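Acyl-CoA dehydrogenase family protein (Porphyromonas gingivalis, PDB 2OKU) probably belongs to a FAD-dependent enzyme that oxidises acyl-CoA thioesters, of which this chain is the helical C-terminal domain. Local coordinates at residues I15-I18 with R19-Q23; I49-V52 with T53-D57. One frame throughout, in Å; residues are numbered along the deposited sequence.

Overall arrangement
Both contacts are local, each within one run of backbone in an all-helical domain. Interaction 1 lies in helix 13-22, a short helix laid against helices 32-53 and 58-87. Interaction 2 comes later in the chain, where helix 32-53 ends and a tight turn leads into helix 58-87. Their centres are 22 Å apart; the nearest atoms come to about 5 Å without touching. The link between them is helix 32-53 itself: its Thr42 and Glu46 receive side chains from interaction 1, and its last turns carry interaction 2. Interaction 1 thus sits on the helix that packs on this pair, and interaction 2 forms the turn joining the pair, in the C-terminal part of a longer acyl-CoA dehydrogenase family protein.

Interaction 1. Residues I15-I18 with R19-Q23; sequences IARI and REEYQ
Arg17 sets CG anti to the backbone N (chi1 -173°) and Glu21 does the same; with both chains extended beyond, the guanidinium and carboxylate are carried along the same flank of helix 13-22, where they lie side by side and meet in an i to i+4 salt bridge. The guanidinium takes hold side-on, with two nitrogens on one oxygen: Arg17 NE lies 2.9 Å from Glu21 OE1, and Arg17 NH2 is 3.2 Å from the same OE1. Both arrive from one face of the carboxylate, whose plane is turned 43° from that of the guanidinium.

The Tyr22 side chain crosses that of Arg17 obliquely. Its hydroxyl sits over the centre of the guanidinium face, with Tyr22 OH 3.4 Å from Arg17 CZ, and the ring and guanidinium planes are 27° apart. On the ring, Tyr22 CD2 meets Ile18 CG1 at 4.0 Å, the side chains crossing at about a right angle; beyond them Tyr22 reaches Leu80 and Leu83 of helix 58-87.

Facing helix 32-53, Arg19 lies alongside Ile15, whose CG2 covers one guanidinium face at 3.3 Å from Arg19 NH1. Arg19 NH2 forms salt bridges with Glu46 and Asp43 of that helix.

The backbone widens into a pi-type turn here. Arg17 O accepts from both Glu21 N and Tyr22 N, and the next carbonyl bonds five residues ahead: Gln23 N donates to Ile18 O at 2.7 Å.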
ATOM      1  N   ILE A  15       3.761   9.058 -12.914  1.00 18.07           N
ATOM      2  CA  ILE A  15       2.860  10.216 -12.896  1.00 19.33           C
ATOM      3  C   ILE A  15       1.964  10.186 -14.143  1.00 18.73           C
ATOM      4  O   ILE A  15       0.744  10.404 -14.058  1.00 18.99           O
ATOM      5  CB  ILE A  15       3.678  11.547 -12.813  1.00 18.83           C
ATOM      6  CG1 ILE A  15       4.593  11.610 -11.560  1.00 22.96           C
ATOM      7  CG2 ILE A  15       2.739  12.807 -12.915  1.00 19.08           C
ATOM      8  CD1 ILE A  15       3.952  11.267 -10.284  1.00 26.03           C
ATOM      9  N   ALA A  16       2.568   9.876 -15.299  1.00 19.34           N
ATOM     10  CA  ALA A  16       1.829   9.777 -16.570  1.00 19.22           C
ATOM     11  C   ALA A  16       0.837   8.609 -16.526  1.00 19.49           C
ATOM     12  O   ALA A  16      -0.330   8.774 -16.918  1.00 19.20           O
ATOM     13  CB  ALA A  16       2.792   9.642 -17.768  1.00 19.59           C
ATOM     14  N   ARG A  17       1.262   7.455 -16.008  1.00 20.00           N
ATOM     15  CA  ARG A  17       0.354   6.305 -15.912  1.00 20.62           C
ATOM     16  C   ARG A  17      -0.839   6.600 -14.967  1.00 20.37           C
ATOM     17  O   ARG A  17      -2.018   6.260 -15.269  1.00 19.89           O
ATOM     18  CB  ARG A  17       1.076   5.022 -15.481  1.00 20.37           C
ATOM     19  CG  ARG A  17       0.120   3.834 -15.566  1.00 21.46           C
ATOM     20  CD  ARG A  17       0.792   2.502 -15.470  1.00 24.27           C
ATOM     21  NE  ARG A  17      -0.185   1.464 -15.805  1.00 27.92           N
ATOM     22  CZ  ARG A  17       0.035   0.160 -15.700  1.00 29.65           C
ATOM     23  NH1 ARG A  17       1.205  -0.301 -15.281  1.00 29.94           N
ATOM     24  NH2 ARG A  17      -0.935  -0.686 -16.015  1.00 30.65           N
ATOM     25  N   ILE A  18      -0.531   7.233 -13.841  1.00 20.41           N
ATOM     26  CA  ILE A  18      -1.553   7.652 -12.913  1.00 20.71           C
ATOM     27  C   ILE A  18      -2.581   8.536 -13.626  1.00 20.87           C
ATOM     28  O   ILE A  18      -3.787   8.300 -13.531  1.00 21.54           O
ATOM     29  CB  ILE A  18      -0.948   8.433 -11.721  1.00 20.02           C
ATOM     30  CG1 ILE A  18      -0.307   7.419 -10.739  1.00 20.76           C
ATOM     31  CG2 ILE A  18      -2.051   9.321 -11.059  1.00 20.07           C
ATOM     32  CD1 ILE A  18       0.549   8.048  -9.649  1.00 19.80           C
ATOM     33  N   ARG A  19      -2.111   9.540 -14.341  1.00 20.82           N
ATOM     34  CA  ARG A  19      -3.019  10.505 -14.942  1.00 22.66           C
ATOM     35  C   ARG A  19      -3.769   9.948 -16.154  1.00 23.12           C
ATOM     36  O   ARG A  19      -4.958  10.227 -16.338  1.00 22.65           O
ATOM     37  CB  ARG A  19      -2.266  11.777 -15.314  1.00 22.52           C
ATOM     38  CG  ARG A  19      -1.861  12.553 -14.109  1.00 23.64           C
ATOM     39  CD  ARG A  19      -0.866  13.618 -14.448  1.00 23.33           C
ATOM     40  NE  ARG A  19      -0.547  14.392 -13.276  1.00 22.69           N
ATOM     41  CZ  ARG A  19       0.458  15.254 -13.187  1.00 22.58           C
ATOM     42  NH1 ARG A  19       1.263  15.464 -14.219  1.00 24.25           N
ATOM     43  NH2 ARG A  19       0.635  15.916 -12.054  1.00 23.66           N
ATOM     44  N   GLU A  20      -3.077   9.141 -16.950  1.00 23.52           N
ATOM     45  CA  GLU A  20      -3.603   8.657 -18.228  1.00 24.49           C
ATOM     46  C   GLU A  20      -4.420   7.375 -18.085  1.00 24.25           C
ATOM     47  O   GLU A  20      -5.332   7.144 -18.879  1.00 24.71           O
ATOM     48  CB  GLU A  20      -2.451   8.502 -19.262  1.00 24.74           C
ATOM     49  CG  GLU A  20      -1.800   9.838 -19.618  1.00 27.10           C
ATOM     50  CD  GLU A  20      -0.416   9.744 -20.339  1.00 28.30           C
ATOM     51  OE1 GLU A  20      -0.043   8.689 -20.886  1.00 29.39           O
ATOM     52  OE2 GLU A  20       0.303  10.777 -20.348  1.00 35.47           O
ATOM     53  N   GLU A  21      -4.136   6.554 -17.074  1.00 23.37           N
ATOM     54  CA  GLU A  21      -4.851   5.304 -16.847  1.00 23.50           C
ATOM     55  C   GLU A  21      -5.598   5.280 -15.511  1.00 23.09           C
ATOM     56  O   GLU A  21      -6.828   5.175 -15.483  1.00 21.99           O
ATOM     57  CB  GLU A  21      -3.915   4.091 -16.906  1.00 23.76           C
ATOM     58  CG  GLU A  21      -4.652   2.771 -16.714  1.00 25.06           C
ATOM     59  CD  GLU A  21      -3.753   1.527 -16.791  1.00 26.67           C
ATOM     60  OE1 GLU A  21      -2.630   1.633 -17.310  1.00 30.61           O
ATOM     61  OE2 GLU A  21      -4.210   0.443 -16.352  1.00 32.00           O
ATOM     62  N   TYR A  22      -4.870   5.337 -14.402  1.00 21.70           N
ATOM     63  CA  TYR A  22      -5.530   5.076 -13.110  1.00 22.66           C
ATOM     64  C   TYR A  22      -6.577   6.136 -12.761  1.00 22.22           C
ATOM     65  O   TYR A  22      -7.652   5.814 -12.240  1.00 22.32           O
ATOM     66  CB  TYR A  22      -4.523   4.963 -11.985  1.00 22.50           C
ATOM     67  CG  TYR A  22      -3.484   3.889 -12.120  1.00 23.09           C
ATOM     68  CD1 TYR A  22      -3.731   2.707 -12.811  1.00 24.10           C
ATOM     69  CD2 TYR A  22      -2.228   4.048 -11.529  1.00 25.80           C
ATOM     70  CE1 TYR A  22      -2.752   1.726 -12.929  1.00 24.96           C
ATOM     71  CE2 TYR A  22      -1.259   3.058 -11.623  1.00 26.62           C
ATOM     72  CZ  TYR A  22      -1.524   1.898 -12.316  1.00 24.37           C
ATOM     73  OH  TYR A  22      -0.548   0.920 -12.404  1.00 23.94           O
ATOM     74  N   GLN A  23      -6.260   7.397 -13.019  1.00 21.92           N
ATOM     75  CA  GLN A  23      -7.212   8.472 -12.729  1.00 22.79           C
ATOM     76  C   GLN A  23      -8.414   8.481 -13.691  1.00 23.60           C
ATOM     77  O   GLN A  23      -9.366   9.227 -13.467  1.00 24.20           O
ATOM     78  CB  GLN A  23      -6.521   9.835 -12.750  1.00 21.95           C
ATOM     79  CG  GLN A  23      -5.712  10.150 -11.460  1.00 21.73           C
ATOM     80  CD  GLN A  23      -6.648  10.531 -10.314  1.00 23.33           C
ATOM     81  OE1 GLN A  23      -7.570  11.320 -10.516  1.00 22.03           O
ATOM     82  NE2 GLN A  23      -6.417   9.979  -9.115  1.00 20.85           N
TER

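Interaction 2. Residues I49-V52 with T53-D57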
ATOM      1  N   ILE A  49       9.630  16.626  -7.003  1.00 20.75           N
ATOM      2  CA  ILE A  49      10.668  16.250  -7.963  1.00 21.23           C
ATOM      3  C   ILE A  49      11.182  17.490  -8.692  1.00 21.50           C
ATOM      4  O   ILE A  49      12.400  17.661  -8.784  1.00 21.94           O
ATOM      5  CB  ILE A  49      10.152  15.197  -8.972  1.00 20.73           C
ATOM      6  CG1 ILE A  49       9.924  13.885  -8.215  1.00 21.42           C
ATOM      7  CG2 ILE A  49      11.147  15.029 -10.171  1.00 20.39           C
ATOM      8  CD1 ILE A  49       9.042  12.824  -8.948  1.00 21.21           C
ATOM      9  N   ALA A  50      10.263  18.341  -9.178  1.00 21.67           N
ATOM     10  CA  ALA A  50      10.614  19.622  -9.840  1.00 22.24           C
ATOM     11  C   ALA A  50      11.408  20.543  -8.927  1.00 22.18           C
ATOM     12  O   ALA A  50      12.381  21.170  -9.367  1.00 22.73           O
ATOM     13  CB  ALA A  50       9.364  20.347 -10.354  1.00 21.43           C
ATOM     14  N   PHE A  51      10.986  20.643  -7.673  1.00 22.14           N
ATOM     15  CA  PHE A  51      11.704  21.440  -6.674  1.00 23.39           C
ATOM     16  C   PHE A  51      13.192  21.060  -6.617  1.00 23.92           C
ATOM     17  O   PHE A  51      14.064  21.941  -6.557  1.00 24.69           O
ATOM     18  CB  PHE A  51      11.040  21.332  -5.294  1.00 23.58           C
ATOM     19  CG  PHE A  51      11.846  21.939  -4.185  1.00 22.96           C
ATOM     20  CD1 PHE A  51      11.737  23.291  -3.896  1.00 25.53           C
ATOM     21  CD2 PHE A  51      12.735  21.173  -3.458  1.00 23.43           C
ATOM     22  CE1 PHE A  51      12.504  23.874  -2.869  1.00 26.08           C
ATOM     23  CE2 PHE A  51      13.493  21.729  -2.440  1.00 24.89           C
ATOM     24  CZ  PHE A  51      13.382  23.073  -2.137  1.00 25.90           C
ATOM     25  N   VAL A  52      13.475  19.765  -6.645  1.00 23.66           N
ATOM     26  CA  VAL A  52      14.856  19.254  -6.580  1.00 24.31           C
ATOM     27  C   VAL A  52      15.589  19.375  -7.934  1.00 25.26           C
ATOM     28  O   VAL A  52      16.693  19.943  -7.998  1.00 26.48           O
ATOM     29  CB  VAL A  52      14.910  17.774  -6.097  1.00 23.44           C
ATOM     30  CG1 VAL A  52      16.348  17.227  -6.157  1.00 22.57           C
ATOM     31  CG2 VAL A  52      14.335  17.624  -4.660  1.00 19.59           C
ATOM     32  N   THR A  53      14.975  18.871  -9.003  1.00 26.67           N
ATOM     33  CA  THR A  53      15.621  18.860 -10.330  1.00 28.07           C
ATOM     34  C   THR A  53      15.903  20.265 -10.856  1.00 29.65           C
ATOM     35  O   THR A  53      16.942  20.497 -11.463  1.00 30.01           O
ATOM     36  CB  THR A  53      14.822  18.060 -11.395  1.00 27.94           C
ATOM     37  OG1 THR A  53      13.535  18.658 -11.616  1.00 27.70           O
ATOM     38  CG2 THR A  53      14.686  16.612 -10.985  1.00 26.68           C
ATOM     39  N   GLU A  54      15.021  21.218 -10.579  1.00 30.74           N
ATOM     40  CA  GLU A  54      15.221  22.572 -11.102  1.00 31.64           C
ATOM     41  C   GLU A  54      16.396  23.310 -10.451  1.00 32.20           C
ATOM     42  O   GLU A  54      16.832  24.348 -10.965  1.00 32.17           O
ATOM     43  CB  GLU A  54      13.940  23.389 -11.010  1.00 32.14           C
ATOM     44  CG  GLU A  54      12.859  22.854 -11.971  1.00 33.63           C
ATOM     45  CD  GLU A  54      11.511  23.553 -11.843  1.00 33.87           C
ATOM     46  OE1 GLU A  54      11.384  24.522 -11.060  1.00 36.41           O
ATOM     47  OE2 GLU A  54      10.578  23.113 -12.542  1.00 37.63           O
ATOM     48  N   GLN A  55      16.910  22.787  -9.336  1.00 31.98           N
ATOM     49  CA  GLN A  55      18.120  23.337  -8.729  1.00 32.11           C
ATOM     50  C   GLN A  55      19.395  23.015  -9.525  1.00 32.52           C
ATOM     51  O   GLN A  55      20.458  23.594  -9.260  1.00 32.78           O
ATOM     52  CB  GLN A  55      18.247  22.872  -7.272  1.00 31.48           C
ATOM     53  CG  GLN A  55      17.105  23.415  -6.409  1.00 30.41           C
ATOM     54  CD  GLN A  55      17.170  22.993  -4.969  1.00 31.57           C
ATOM     55  OE1 GLN A  55      18.183  23.185  -4.296  1.00 30.95           O
ATOM     56  NE2 GLN A  55      16.075  22.440  -4.465  1.00 27.44           N
ATOM     57  N   LYS A  56      19.292  22.084 -10.467  1.00 32.90           N
ATOM     58  CA  LYS A  56      20.403  21.683 -11.327  1.00 33.73           C
ATOM     59  C   LYS A  56      21.642  21.372 -10.487  1.00 32.84           C
ATOM     60  O   LYS A  56      22.756  21.846 -10.757  1.00 32.72           O
ATOM     61  CB  LYS A  56      20.697  22.775 -12.363  1.00 34.63           C
ATOM     62  CG  LYS A  56      19.516  23.099 -13.293  1.00 36.06           C
ATOM     63  CD  LYS A  56      19.762  24.421 -13.998  1.00 36.93           C
ATOM     64  CE  LYS A  56      18.865  24.646 -15.211  1.00 38.71           C
ATOM     65  NZ  LYS A  56      19.239  25.948 -15.877  1.00 40.71           N
ATOM     66  N   ASP A  57      21.434  20.586  -9.446  1.00 31.69           N
ATOM     67  CA  ASP A  57      22.485  20.238  -8.514  1.00 30.92           C
ATOM     68  C   ASP A  57      22.496  18.731  -8.439  1.00 30.75           C
ATOM     69  O   ASP A  57      21.622  18.116  -7.804  1.00 29.12           O
ATOM     70  CB  ASP A  57      22.188  20.896  -7.166  1.00 31.29           C
ATOM     71  CG  ASP A  57      23.167  20.511  -6.078  1.00 30.62           C
ATOM     72  OD1 ASP A  57      23.922  19.526  -6.217  1.00 30.12           O
ATOM     73  OD2 ASP A  57      23.142  21.198  -5.037  1.00 32.56           O
TER
HETATM   74  O   HOH W   1      19.221  19.078  -8.732  1.00 34.56           O
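One face of the Phe51 ring carries the amide nitrogen of Gln55 at the C-terminal end of helix 32-53; Gln55 NE2 lies above the face, displaced toward the rim, 3.4 Å from Phe51 CE2, and the amide plane is turned 76° from the ring. Elsewhere Phe51 packs on Val113 and Arg114 of helix 92-115. The same NE2 donates to Phe51 O at 2.9 Å, a fairly straight bond (164°) that arrives from above the carbonyl plane. With CG anti to its own carbonyl carbon (chi1 -64°) and the chain extended beyond it, Gln55 turns its amide back onto Phe51 O, the side-chain NE2 taking the place of a backbone N-H at this carbonyl.

Thr53 N and Glu54 N still make i to i+4 bonds, to Ile49 O and Ala50 O. Gln55 N then bonds to Val52 O at 3.2 Å, and a type I beta turn from Thr53 to Lys56 is closed by Lys56 N on Thr53 O at 3.0 Å. Lys56, with positive phi, is the first residue to leave helical backbone angles. Asp57 is the N-cap of helix 58-87, its OD1 accepting from Leu60 N. One water bridges the two helix ends: it donates to Val52 O and Asp57 O and accepts from Asp57 N at 2.8 Å.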